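Local coordinates for protein alpha-galactosidase (Lactobacillus brevis, PDB 3MI6) that probably hydrolyses terminal, non-reducing alpha-D-galactose residues from alpha-galactosides such as galactose oligosaccharides and galactomannans, as a family 36 glycoside hydrolase, at residues D[8-13]-D[103-108]; D[281-284]-D[290-293]; D[596-601]-D[620-625]; D[693-698]-D[710-715]. One frame throughout, in Å; residues are numbered along the deposited sequence.

Contact 1: residues D[8-13]-D[103-108]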
loop_
_atom_site.group_PDB
_atom_site.type_symbol
_atom_site.label_atom_id
_atom_site.label_comp_id
_atom_site.label_asym_id
_atom_site.label_seq_id
_atom_site.Cartn_x
_atom_site.Cartn_y
_atom_site.Cartn_z
ATOM N N ALA D 8 -31.976 30.283 22.954
ATOM C CA ALA D 8 -31.961 31.490 22.148
ATOM C C ALA D 8 -31.532 31.223 20.704
ATOM O O ALA D 8 -31.928 31.946 19.793
ATOM C CB ALA D 8 -31.050 32.516 22.790
ATOM N N ASN D 9 -30.714 30.191 20.506
ATOM C CA ASN D 9 -30.240 29.815 19.170
ATOM C C ASN D 9 -30.588 28.388 18.778
ATOM O O ASN D 9 -30.288 27.951 17.663
ATOM C CB ASN D 9 -28.732 29.990 19.053
ATOM C CG ASN D 9 -28.321 31.421 19.106
ATOM O OD1 ASN D 9 -28.265 32.096 18.082
ATOM N ND2 ASN D 9 -28.030 31.906 20.305
ATOM N N LEU D 10 -31.208 27.664 19.700
ATOM C CA LEU D 10 -31.602 26.290 19.437
ATOM C C LEU D 10 -30.372 25.473 19.024
ATOM O O LEU D 10 -30.391 24.693 18.061
ATOM C CB LEU D 10 -32.728 26.229 18.394
ATOM C CG LEU D 10 -34.047 26.936 18.756
ATOM C CD1 LEU D 10 -35.084 26.771 17.657
ATOM C CD2 LEU D 10 -34.589 26.420 20.061
ATOM N N THR D 11 -29.303 25.687 19.784
ATOM C CA THR D 11 -28.084 24.919 19.670
ATOM C C THR D 11 -28.056 23.831 20.737
ATOM O O THR D 11 -27.989 24.108 21.934
ATOM C CB THR D 11 -26.872 25.803 19.867
ATOM O OG1 THR D 11 -26.920 26.878 18.926
ATOM C CG2 THR D 11 -25.618 25.004 19.652
ATOM N N PHE D 12 -28.111 22.586 20.283
ATOM C CA PHE D 12 -28.058 21.434 21.152
ATOM C C PHE D 12 -26.675 20.847 21.082
ATOM O O PHE D 12 -26.147 20.591 20.001
ATOM C CB PHE D 12 -29.101 20.417 20.715
ATOM C CG PHE D 12 -30.476 20.987 20.657
ATOM C CD1 PHE D 12 -31.326 20.883 21.744
ATOM C CD2 PHE D 12 -30.902 21.680 19.537
ATOM C CE1 PHE D 12 -32.581 21.430 21.703
ATOM C CE2 PHE D 12 -32.157 22.228 19.491
ATOM C CZ PHE D 12 -33.001 22.102 20.575
ATOM N N HIS D 13 -26.109 20.629 22.259
ATOM C CA HIS D 13 -24.736 20.249 22.403
ATOM C C HIS D 13 -24.676 19.186 23.487
ATOM O O HIS D 13 -24.915 19.456 24.650
ATOM C CB HIS D 13 -23.947 21.492 22.795
ATOM C CG HIS D 13 -22.466 21.294 22.872
ATOM N ND1 HIS D 13 -21.885 20.150 23.381
ATOM C CD2 HIS D 13 -21.444 22.124 22.551
ATOM C CE1 HIS D 13 -20.570 20.276 23.351
ATOM N NE2 HIS D 13 -20.276 21.463 22.849
ATOM N N LEU D 103 -39.614 18.834 7.106
ATOM C CA LEU D 103 -39.548 18.918 8.553
ATOM C C LEU D 103 -39.325 20.353 8.998
ATOM O O LEU D 103 -38.610 21.122 8.339
ATOM C CB LEU D 103 -38.452 18.025 9.108
ATOM C CG LEU D 103 -38.726 16.533 8.984
ATOM C CD1 LEU D 103 -37.561 15.768 9.568
ATOM C CD2 LEU D 103 -40.024 16.171 9.685
ATOM N N THR D 104 -39.966 20.704 10.107
ATOM C CA THR D 104 -39.832 22.008 10.703
ATOM C C THR D 104 -39.891 21.817 12.199
ATOM O O THR D 104 -40.904 21.341 12.726
ATOM C CB THR D 104 -40.985 22.911 10.320
ATOM O OG1 THR D 104 -41.021 23.064 8.898
ATOM C CG2 THR D 104 -40.805 24.264 10.963
ATOM N N TYR D 105 -38.803 22.186 12.876
ATOM C CA TYR D 105 -38.705 22.116 14.333
ATOM C C TYR D 105 -39.870 22.827 15.017
ATOM O O TYR D 105 -40.343 23.878 14.562
ATOM C CB TYR D 105 -37.367 22.713 14.798
ATOM C CG TYR D 105 -37.245 22.928 16.293
ATOM C CD1 TYR D 105 -36.891 21.887 17.141
ATOM C CD2 TYR D 105 -37.471 24.177 16.856
ATOM C CE1 TYR D 105 -36.771 22.078 18.513
ATOM C CE2 TYR D 105 -37.355 24.381 18.235
ATOM C CZ TYR D 105 -37.009 23.327 19.057
ATOM O OH TYR D 105 -36.891 23.523 20.419
ATOM N N ASP D 106 -40.329 22.248 16.119
ATOM C CA ASP D 106 -41.386 22.865 16.893
ATOM C C ASP D 106 -40.977 23.072 18.353
ATOM O O ASP D 106 -41.126 24.179 18.887
ATOM C CB ASP D 106 -42.679 22.048 16.788
ATOM C CG ASP D 106 -43.715 22.448 17.829
ATOM O OD1 ASP D 106 -43.983 23.667 17.978
ATOM O OD2 ASP D 106 -44.259 21.532 18.492
ATOM N N HIS D 107 -40.460 22.022 18.993
ATOM C CA HIS D 107 -40.138 22.086 20.413
ATOM C C HIS D 107 -39.245 20.938 20.828
ATOM O O HIS D 107 -39.182 19.928 20.138
ATOM C CB HIS D 107 -41.417 22.039 21.249
ATOM C CG HIS D 107 -41.993 20.664 21.407
ATOM N ND1 HIS D 107 -42.871 20.114 20.497
ATOM C CD2 HIS D 107 -41.832 19.734 22.382
ATOM C CE1 HIS D 107 -43.221 18.904 20.902
ATOM N NE2 HIS D 107 -42.605 18.649 22.043
ATOM N N TYR D 108 -38.580 21.081 21.971
ATOM C CA TYR D 108 -37.738 20.019 22.504
ATOM C C TYR D 108 -38.087 19.717 23.952
ATOM O O TYR D 108 -38.756 20.500 24.612
ATOM C CB TYR D 108 -36.262 20.406 22.416
ATOM C CG TYR D 108 -35.786 21.257 23.575
ATOM C CD1 TYR D 108 -35.705 22.632 23.464
ATOM C CD2 TYR D 108 -35.424 20.681 24.783
ATOM C CE1 TYR D 108 -35.276 23.404 24.520
ATOM C CE2 TYR D 108 -35.002 21.442 25.834
ATOM C CZ TYR D 108 -34.926 22.802 25.696
ATOM O OH TYR D 108 -34.505 23.571 26.747
#

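Contact 2: residues D[281-284]-D[290-293]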
loop_
_atom_site.group_PDB
_atom_site.type_symbol
_atom_site.label_atom_id
_atom_site.label_comp_id
_atom_site.label_asym_id
_atom_site.label_seq_id
_atom_site.Cartn_x
_atom_site.Cartn_y
_atom_site.Cartn_z
ATOM N N PHE D 281 -38.609 -3.224 3.194
ATOM C CA PHE D 281 -39.246 -2.580 4.328
ATOM C C PHE D 281 -40.167 -1.420 3.931
ATOM O O PHE D 281 -39.882 -0.637 3.001
ATOM C CB PHE D 281 -38.228 -2.103 5.350
ATOM C CG PHE D 281 -38.808 -1.174 6.378
ATOM C CD1 PHE D 281 -39.332 -1.669 7.559
ATOM C CD2 PHE D 281 -38.826 0.198 6.159
ATOM C CE1 PHE D 281 -39.868 -0.808 8.507
ATOM C CE2 PHE D 281 -39.351 1.063 7.084
ATOM C CZ PHE D 281 -39.874 0.571 8.265
ATOM N N GLY D 282 -41.270 -1.324 4.661
ATOM C CA GLY D 282 -42.261 -0.296 4.442
ATOM C C GLY D 282 -43.250 -0.417 5.582
ATOM O O GLY D 282 -43.689 -1.526 5.907
ATOM N N TRP D 283 -43.596 0.703 6.210
ATOM C CA TRP D 283 -44.486 0.634 7.357
ATOM C C TRP D 283 -45.697 1.539 7.234
ATOM O O TRP D 283 -45.552 2.763 7.229
ATOM C CB TRP D 283 -43.724 0.982 8.613
ATOM C CG TRP D 283 -44.484 0.672 9.806
ATOM C CD1 TRP D 283 -45.314 1.505 10.486
ATOM C CD2 TRP D 283 -44.507 -0.571 10.484
ATOM N NE1 TRP D 283 -45.856 0.853 11.557
ATOM C CE2 TRP D 283 -45.376 -0.429 11.581
ATOM C CE3 TRP D 283 -43.876 -1.796 10.274
ATOM C CZ2 TRP D 283 -45.634 -1.463 12.464
ATOM C CZ3 TRP D 283 -44.134 -2.829 11.154
ATOM C CH2 TRP D 283 -45.011 -2.656 12.233
ATOM N N ASN D 284 -46.883 0.934 7.146
ATOM C CA ASN D 284 -48.140 1.681 7.060
ATOM C C ASN D 284 -48.527 2.342 8.373
ATOM O O ASN D 284 -48.845 1.679 9.365
ATOM C CB ASN D 284 -49.287 0.802 6.560
ATOM C CG ASN D 284 -49.062 0.296 5.154
ATOM O OD1 ASN D 284 -49.146 1.053 4.187
ATOM N ND2 ASN D 284 -48.771 -0.995 5.030
ATOM N N THR D 290 -48.058 5.271 15.425
ATOM C CA THR D 290 -46.687 5.634 15.720
ATOM C C THR D 290 -45.728 4.561 15.258
ATOM O O THR D 290 -46.082 3.381 15.177
ATOM C CB THR D 290 -46.487 5.784 17.220
ATOM O OG1 THR D 290 -47.054 4.648 17.879
ATOM C CG2 THR D 290 -47.170 7.037 17.718
ATOM N N PHE D 291 -44.505 4.972 14.961
ATOM C CA PHE D 291 -43.454 4.023 14.619
ATOM C C PHE D 291 -42.135 4.365 15.310
ATOM O O PHE D 291 -41.599 5.461 15.124
ATOM C CB PHE D 291 -43.260 3.924 13.099
ATOM C CG PHE D 291 -42.154 2.998 12.705
ATOM C CD1 PHE D 291 -42.359 1.634 12.688
ATOM C CD2 PHE D 291 -40.901 3.490 12.389
ATOM C CE1 PHE D 291 -41.343 0.773 12.358
ATOM C CE2 PHE D 291 -39.880 2.635 12.054
ATOM C CZ PHE D 291 -40.103 1.273 12.035
ATOM N N GLN D 292 -41.630 3.426 16.110
ATOM C CA GLN D 292 -40.345 3.579 16.826
ATOM C C GLN D 292 -39.191 2.831 16.107
ATOM O O GLN D 292 -39.302 1.623 15.859
ATOM C CB GLN D 292 -40.503 3.052 18.266
ATOM C CG GLN D 292 -39.246 3.043 19.127
ATOM C CD GLN D 292 -38.684 4.442 19.362
ATOM O OE1 GLN D 292 -39.304 5.279 20.028
ATOM N NE2 GLN D 292 -37.496 4.696 18.820
ATOM N N THR D 293 -38.098 3.520 15.768
ATOM C CA THR D 293 -36.931 2.794 15.234
ATOM C C THR D 293 -36.168 2.082 16.348
ATOM O O THR D 293 -36.247 2.483 17.512
ATOM C CB THR D 293 -35.928 3.683 14.485
ATOM O OG1 THR D 293 -35.166 4.438 15.428
ATOM C CG2 THR D 293 -36.618 4.613 13.519
#

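Contact 3: residues D[596-601]-D[620-625]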
loop_
_atom_site.group_PDB
_atom_site.type_symbol
_atom_site.label_atom_id
_atom_site.label_comp_id
_atom_site.label_asym_id
_atom_site.label_seq_id
_atom_site.Cartn_x
_atom_site.Cartn_y
_atom_site.Cartn_z
ATOM N N VAL D 596 -7.993 -21.032 24.092
ATOM C CA VAL D 596 -8.832 -20.122 23.311
ATOM C C VAL D 596 -10.240 -20.005 23.926
ATOM O O VAL D 596 -10.874 -18.972 23.838
ATOM C CB VAL D 596 -8.956 -20.593 21.834
ATOM C CG1 VAL D 596 -9.805 -19.644 21.029
ATOM C CG2 VAL D 596 -7.582 -20.721 21.189
ATOM N N ALA D 597 -10.724 -21.051 24.580
ATOM C CA ALA D 597 -12.080 -21.023 25.130
ATOM C C ALA D 597 -12.197 -20.332 26.496
ATOM O O ALA D 597 -13.288 -19.927 26.895
ATOM C CB ALA D 597 -12.698 -22.429 25.170
ATOM N N PHE D 598 -11.090 -20.187 27.215
ATOM C CA PHE D 598 -11.151 -19.455 28.477
ATOM C C PHE D 598 -11.604 -18.022 28.252
ATOM O O PHE D 598 -12.259 -17.449 29.110
ATOM C CB PHE D 598 -9.807 -19.405 29.192
ATOM C CG PHE D 598 -9.273 -20.738 29.582
ATOM C CD1 PHE D 598 -10.123 -21.775 29.898
ATOM C CD2 PHE D 598 -7.904 -20.950 29.645
ATOM C CE1 PHE D 598 -9.621 -22.993 30.257
ATOM C CE2 PHE D 598 -7.398 -22.168 30.014
ATOM C CZ PHE D 598 -8.250 -23.189 30.318
ATOM N N PHE D 599 -11.251 -17.428 27.116
ATOM C CA PHE D 599 -11.560 -16.015 26.899
ATOM C C PHE D 599 -12.988 -15.806 26.382
ATOM O O PHE D 599 -13.243 -15.224 25.318
ATOM C CB PHE D 599 -10.489 -15.355 26.033
ATOM C CG PHE D 599 -9.148 -15.312 26.700
ATOM C CD1 PHE D 599 -8.342 -16.443 26.734
ATOM C CD2 PHE D 599 -8.706 -14.152 27.329
ATOM C CE1 PHE D 599 -7.110 -16.416 27.348
ATOM C CE2 PHE D 599 -7.478 -14.108 27.944
ATOM C CZ PHE D 599 -6.672 -15.240 27.959
ATOM N N GLY D 600 -13.916 -16.295 27.189
ATOM C CA GLY D 600 -15.323 -16.229 26.898
ATOM C C GLY D 600 -15.977 -17.060 27.971
ATOM O O GLY D 600 -15.497 -17.139 29.102
ATOM N N ASP D 601 -17.064 -17.711 27.604
ATOM C CA ASP D 601 -17.807 -18.533 28.539
ATOM C C ASP D 601 -17.560 -20.011 28.241
ATOM O O ASP D 601 -18.202 -20.605 27.364
ATOM C CB ASP D 601 -19.291 -18.147 28.495
ATOM C CG ASP D 601 -19.495 -16.650 28.730
ATOM O OD1 ASP D 601 -18.720 -16.070 29.521
ATOM O OD2 ASP D 601 -20.400 -16.043 28.109
ATOM N N LYS D 620 -10.183 -31.747 33.953
ATOM C CA LYS D 620 -10.455 -31.401 35.347
ATOM C C LYS D 620 -9.643 -30.179 35.752
ATOM O O LYS D 620 -10.109 -29.340 36.522
ATOM C CB LYS D 620 -10.113 -32.585 36.261
ATOM C CG LYS D 620 -10.567 -32.483 37.710
ATOM C CD LYS D 620 -10.430 -33.859 38.367
ATOM C CE LYS D 620 -11.262 -34.019 39.646
ATOM N NZ LYS D 620 -10.559 -33.498 40.858
ATOM N N LYS D 621 -8.426 -30.071 35.229
ATOM C CA LYS D 621 -7.548 -28.986 35.647
ATOM C C LYS D 621 -7.882 -27.692 34.927
ATOM O O LYS D 621 -7.841 -26.618 35.534
ATOM C CB LYS D 621 -6.065 -29.357 35.504
ATOM C CG LYS D 621 -5.637 -30.492 36.419
ATOM C CD LYS D 621 -4.125 -30.649 36.478
ATOM C CE LYS D 621 -3.746 -31.743 37.475
ATOM N NZ LYS D 621 -2.271 -31.861 37.670
ATOM N N GLN D 622 -8.227 -27.796 33.644
ATOM C CA GLN D 622 -8.739 -26.646 32.906
ATOM C C GLN D 622 -9.932 -26.008 33.633
ATOM O O GLN D 622 -10.018 -24.780 33.751
ATOM C CB GLN D 622 -9.137 -27.034 31.484
ATOM C CG GLN D 622 -8.001 -27.537 30.626
ATOM C CD GLN D 622 -8.405 -27.688 29.171
ATOM O OE1 GLN D 622 -9.585 -27.745 28.862
ATOM N NE2 GLN D 622 -7.426 -27.743 28.269
ATOM N N VAL D 623 -10.837 -26.847 34.132
ATOM C CA VAL D 623 -12.030 -26.383 34.830
ATOM C C VAL D 623 -11.725 -25.704 36.174
ATOM O O VAL D 623 -12.304 -24.659 36.491
ATOM C CB VAL D 623 -13.046 -27.537 35.007
ATOM C CG1 VAL D 623 -14.259 -27.085 35.841
ATOM C CG2 VAL D 623 -13.493 -28.051 33.650
ATOM N N ALA D 624 -10.811 -26.285 36.955
ATOM C CA ALA D 624 -10.381 -25.676 38.221
ATOM C C ALA D 624 -9.659 -24.368 37.942
ATOM O O ALA D 624 -9.842 -23.374 38.642
ATOM C CB ALA D 624 -9.485 -26.608 38.975
ATOM N N PHE D 625 -8.843 -24.373 36.901
ATOM C CA PHE D 625 -8.144 -23.169 36.511
ATOM C C PHE D 625 -9.134 -22.094 36.092
ATOM O O PHE D 625 -9.046 -20.947 36.536
ATOM C CB PHE D 625 -7.179 -23.447 35.358
ATOM C CG PHE D 625 -6.449 -22.227 34.886
ATOM C CD1 PHE D 625 -5.502 -21.620 35.692
ATOM C CD2 PHE D 625 -6.702 -21.689 33.643
ATOM C CE1 PHE D 625 -4.829 -20.506 35.268
ATOM C CE2 PHE D 625 -6.021 -20.568 33.208
ATOM C CZ PHE D 625 -5.089 -19.983 34.017
#

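Contact 4: residues D[693-698]-D[710-715]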
loop_
_atom_site.group_PDB
_atom_site.type_symbol
_atom_site.label_atom_id
_atom_site.label_comp_id
_atom_site.label_asym_id
_atom_site.label_seq_id
_atom_site.Cartn_x
_atom_site.Cartn_y
_atom_site.Cartn_z
ATOM N N TYR D 693 5.015 -6.811 39.663
ATOM C CA TYR D 693 4.282 -8.033 39.324
ATOM C C TYR D 693 5.202 -9.233 39.187
ATOM O O TYR D 693 6.424 -9.088 39.082
ATOM C CB TYR D 693 3.561 -7.893 37.991
ATOM C CG TYR D 693 2.565 -6.762 37.850
ATOM C CD1 TYR D 693 1.211 -6.968 38.087
ATOM C CD2 TYR D 693 2.965 -5.510 37.411
ATOM C CE1 TYR D 693 0.293 -5.954 37.925
ATOM C CE2 TYR D 693 2.053 -4.491 37.252
ATOM C CZ TYR D 693 0.711 -4.720 37.499
ATOM O OH TYR D 693 -0.209 -3.700 37.345
ATOM N N GLN D 694 4.600 -10.418 39.180
ATOM C CA GLN D 694 5.305 -11.665 38.878
ATOM C C GLN D 694 4.489 -12.443 37.868
ATOM O O GLN D 694 3.244 -12.339 37.824
ATOM C CB GLN D 694 5.514 -12.520 40.132
ATOM C CG GLN D 694 6.378 -11.843 41.170
ATOM C CD GLN D 694 6.953 -12.790 42.230
ATOM O OE1 GLN D 694 6.223 -13.569 42.866
ATOM N NE2 GLN D 694 8.275 -12.707 42.438
ATOM N N ILE D 695 5.191 -13.225 37.061
ATOM C CA ILE D 695 4.565 -13.927 35.978
ATOM C C ILE D 695 4.829 -15.403 35.922
ATOM O O ILE D 695 5.961 -15.827 35.821
ATOM C CB ILE D 695 5.159 -13.477 34.646
ATOM C CG1 ILE D 695 4.972 -11.969 34.541
ATOM C CG2 ILE D 695 4.534 -14.299 33.518
ATOM C CD1 ILE D 695 5.623 -11.384 33.374
ATOM N N ASN D 696 3.774 -16.144 36.180
ATOM C CA ASN D 696 3.800 -17.581 36.257
ATOM C C ASN D 696 4.820 -17.892 37.303
ATOM O O ASN D 696 4.906 -17.210 38.267
ATOM C CB ASN D 696 4.171 -18.211 34.929
ATOM C CG ASN D 696 3.291 -17.770 33.807
ATOM O OD1 ASN D 696 2.162 -17.488 33.988
ATOM N ND2 ASN D 696 3.823 -17.722 32.644
ATOM N N ASP D 697 5.599 -18.922 37.111
ATOM C CA ASP D 697 6.509 -19.400 38.142
ATOM C C ASP D 697 7.897 -18.742 38.048
ATOM O O ASP D 697 8.843 -19.170 38.712
ATOM C CB ASP D 697 6.641 -20.917 38.047
ATOM C CG ASP D 697 7.060 -21.385 36.650
ATOM O OD1 ASP D 697 7.118 -20.550 35.711
ATOM O OD2 ASP D 697 7.339 -22.599 36.493
ATOM N N ASP D 698 8.050 -17.718 37.189
ATOM C CA ASP D 698 9.284 -16.944 37.090
ATOM C C ASP D 698 9.458 -16.161 38.386
ATOM O O ASP D 698 8.565 -15.404 38.792
ATOM C CB ASP D 698 9.229 -16.016 35.872
ATOM C CG ASP D 698 10.337 -14.983 35.859
ATOM O OD1 ASP D 698 11.187 -14.993 36.772
ATOM O OD2 ASP D 698 10.341 -14.149 34.927
ATOM N N ALA D 710 9.417 -2.505 27.548
ATOM C CA ALA D 710 10.554 -3.305 27.108
ATOM C C ALA D 710 10.071 -4.655 26.612
ATOM O O ALA D 710 10.585 -5.188 25.637
ATOM C CB ALA D 710 11.559 -3.491 28.229
ATOM N N GLY D 711 9.080 -5.207 27.298
ATOM C CA GLY D 711 8.552 -6.502 26.949
ATOM C C GLY D 711 9.029 -7.617 27.856
ATOM O O GLY D 711 9.814 -7.410 28.789
ATOM N N TYR D 712 8.525 -8.811 27.576
ATOM C CA TYR D 712 8.864 -10.009 28.315
ATOM C C TYR D 712 9.431 -10.999 27.303
ATOM O O TYR D 712 8.825 -11.257 26.262
ATOM C CB TYR D 712 7.617 -10.567 28.997
ATOM C CG TYR D 712 7.857 -11.677 29.992
ATOM C CD1 TYR D 712 7.347 -12.956 29.767
ATOM C CD2 TYR D 712 8.567 -11.454 31.165
ATOM C CE1 TYR D 712 7.553 -13.982 30.674
ATOM C CE2 TYR D 712 8.772 -12.477 32.079
ATOM C CZ TYR D 712 8.264 -13.737 31.821
ATOM O OH TYR D 712 8.458 -14.765 32.706
ATOM N N PHE D 713 10.624 -11.512 27.582
ATOM C CA PHE D 713 11.217 -12.509 26.718
ATOM C C PHE D 713 10.457 -13.819 26.885
ATOM O O PHE D 713 10.217 -14.273 28.009
ATOM C CB PHE D 713 12.695 -12.702 27.055
ATOM C CG PHE D 713 13.362 -13.773 26.249
ATOM C CD1 PHE D 713 13.099 -15.108 26.501
ATOM C CD2 PHE D 713 14.257 -13.449 25.252
ATOM C CE1 PHE D 713 13.697 -16.100 25.769
ATOM C CE2 PHE D 713 14.864 -14.448 24.508
ATOM C CZ PHE D 713 14.582 -15.777 24.772
ATOM N N VAL D 714 10.072 -14.422 25.767
ATOM C CA VAL D 714 9.421 -15.718 25.821
ATOM C C VAL D 714 10.215 -16.789 25.086
ATOM O O VAL D 714 10.570 -16.620 23.919
ATOM C CB VAL D 714 8.014 -15.671 25.249
ATOM C CG1 VAL D 714 7.321 -17.007 25.482
ATOM C CG2 VAL D 714 7.242 -14.572 25.914
ATOM N N PRO D 715 10.505 -17.896 25.785
ATOM C CA PRO D 715 11.107 -19.114 25.237
ATOM C C PRO D 715 10.580 -19.453 23.852
ATOM O O PRO D 715 9.365 -19.467 23.615
ATOM C CB PRO D 715 10.633 -20.191 26.208
ATOM C CG PRO D 715 10.558 -19.490 27.507
ATOM C CD PRO D 715 10.172 -18.050 27.211
#

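Contact 1: residues D[8-13]-D[103-108]
Leu10 and Phe12 reach Tyr105 and Tyr108 from backbones that stay well separated, the nearest CA atoms being those of Leu10 and Tyr108 at 9.3 Å, so side chains alone make the contact. Two apolar pairings carry it. Phe12 turns its edge to one face of Tyr108 in an offset T-shaped pair, the ring planes at 81° and the centroids 5.4 Å apart; the leading atom, CE1 of Phe12, stands 3.7 Å from CG of Tyr108, so the edge falls near the root of the tyrosine ring and not over its centre. Tyr108 presents this face because its CG lies between the backbone N and the carbonyl carbon (chi1 84°). Beside this pair, Leu10 lays both methyls along one flank of Tyr105: CD1 touches CE2 of Tyr105, and CD2 lies 3.7 Å from OH of Tyr105. That hydroxyl also approaches the rim of Phe12, its OH 4.1 Å from CZ, and so links the two pairings. Leu10 and Thr11 form a G1 beta bulge opposite Asn6, at the start of strand 11-15. The contact lays the small N-terminal sheet over strand 103-112, an outermost strand, within this chain, of the large antiparallel sheet in the N-terminal domain; Phe12 packs further on Phe23 of strand 19-25 and Leu134 of strand 132-140, while Val5 of strand 4-6 touches both Phe12 and Tyr108.

Contact 2: residues D[281-284]-D[290-293]
Phe291 sets its ring against one face of the Trp283 indole, touching it through CD1 above the five-membered part, and reaches Phe281 with its CZ. Neither pair is a regular stack. The five-membered ring of Trp283 and the ring of Phe291 are inclined at 43°, their centroids 4.6 Å apart, so one side of the phenyl dips toward the indole: CD1 of Phe291 is 3.7 Å from CD1 of Trp283, and CE1 follows over the fusion of the indole rings, 3.9 Å from CD2 of Trp283. Phe281 and Phe291 approach from opposite directions, with CZ of Phe281 3.8 Å from CZ of Phe291 and the planes turned 49° apart. A face of Phe281 also has the backbone N of Trp283 over its rim. Phe291 is thus shared between two aromatic neighbours, its CD1 side given to one and its CZ to the other, which makes the three rings an aromatic cluster. All three extend away from their own backbone N; in Phe291, with chi1 178°, this carries the ring toward 281-284. The short connection between the segments passes from one antiparallel sheet of the N-terminal beta-sandwich domain to another, and the cluster lies between them. Strand 283-285 pairs with strand 174-186, through Leu176 at Trp283, whereas strand 290-301 pairs with strand 159-167, through Phe166 at Phe291; Leu176 and Ala179 also touch Phe291, and Glu499 from a loop lies against Trp283.

Contact 3: residues D[596-601]-D[620-625]
Phe598 and Phe625 make the aromatic part of the contact. Their side chains run at about a right angle to each other and their ring planes are inclined at 57°, an oblique pair with centroids 5.5 Å apart. CE2 of Phe598 comes to the edge of Phe625, 3.7 Å from its CD2. Phe625 leaves its helix with CG opposite the backbone N (chi1 179°), which carries the ring out toward 596-601. Apolar contact continues from Phe598 to the preceding turn of the helix, its CZ 4.1 Å from CB of Gln622; CE1 of Phe598 makes a van der Waals approach to the backbone there, 3.9 Å from the carbonyl O of Gln622. Ring and amide planes are 79° apart, and the extended glutamine side chain passes across the phenyl without its polar end joining the contact. In the fold, this is the closing step of the Melibiase (beta/alpha)8 barrel: 596-601 leads from helix 590-597 into the last barrel strand, 601-604, and 620-625 belongs to helix 613-628 that follows that strand. Polar bonds fix the surroundings. The buried amide of Gln622 has both ends occupied, OE1 by the hydroxyl of Tyr604 on the barrel strand and NE2 by the carbonyl O of Leu590, so the glutamine ties helix 613-628 to the elements that flank it. Phe599 is the centre of an inverse gamma turn, with a weak bond of 2.8 Å from Gly600 N to Phe598 O. At this bend Phe599 turns away from helix 613-628 and its ring meets Trp654 and Phe633, while Phe598 also meets Phe633, and the O of Gly600 bonds to the hydroxyl of Tyr626.

Contact 4: residues D[693-698]-D[710-715]
Ile695 and Asp698 grip Tyr712 at two places, the ring face and the hydroxyl. CG of Tyr712 is anti to the backbone N (chi1 -170°), which extends the ring toward 693-698. CD1 of Ile695 sits over one face in a CH-pi contact, 3.7 Å from the ring centroid and 17° off the normal. At the rim, Tyr712 OH donates to OD2 of Asp698 over 3.0 Å, meeting the anti lone pair of that oxygen, with carboxylate and ring 27° from coplanar. OD2 is shared with the hydroxyl of Tyr702, and OD1 takes the N-H of Ser700, which together hold the carboxylate in orientation. A type II' turn from Ile695 to Asp698, closed by Asp698 N to Ile695 O at 3.1 Å, brings the methyl and the carboxylate to the same tyrosine. The looser side is the outer part of the turn, where Asp697 is exposed and makes no contact with 710-715. Asn696 instead bonds to Leu731 and Val733 of strand 728-736. In the C-terminal beta domain, strand 692-695 belongs to the main antiparallel sheet and strand 712-714 pairs with strand 680-682; Leu707 of helix 704-710 touches both Ile695 and Tyr712, and Asn48 of a second subunit packs on Tyr712 and Phe713.

From the N terminus the four contacts follow in series; none nests in or crosses another. Contact 1 closes a long loop of 89 residues, joining the first small sheet to an outer strand of the nine-stranded sheet. Contact 2, its centre about 24 Å from that of contact 1, closes a short turn and reaches that large sheet again, through strand 290-301, on the way into the barrel. Contact 3 closes the 18-residue loop holding the last barrel strand, ties the turn before it to helix 613-628, and lies across the chain's centre from contacts 1 and 2. Contact 4 closes a small loop containing helix 704-710 in the C-terminal domain; its nearest atoms are about 8 Å from contact 3, without touching.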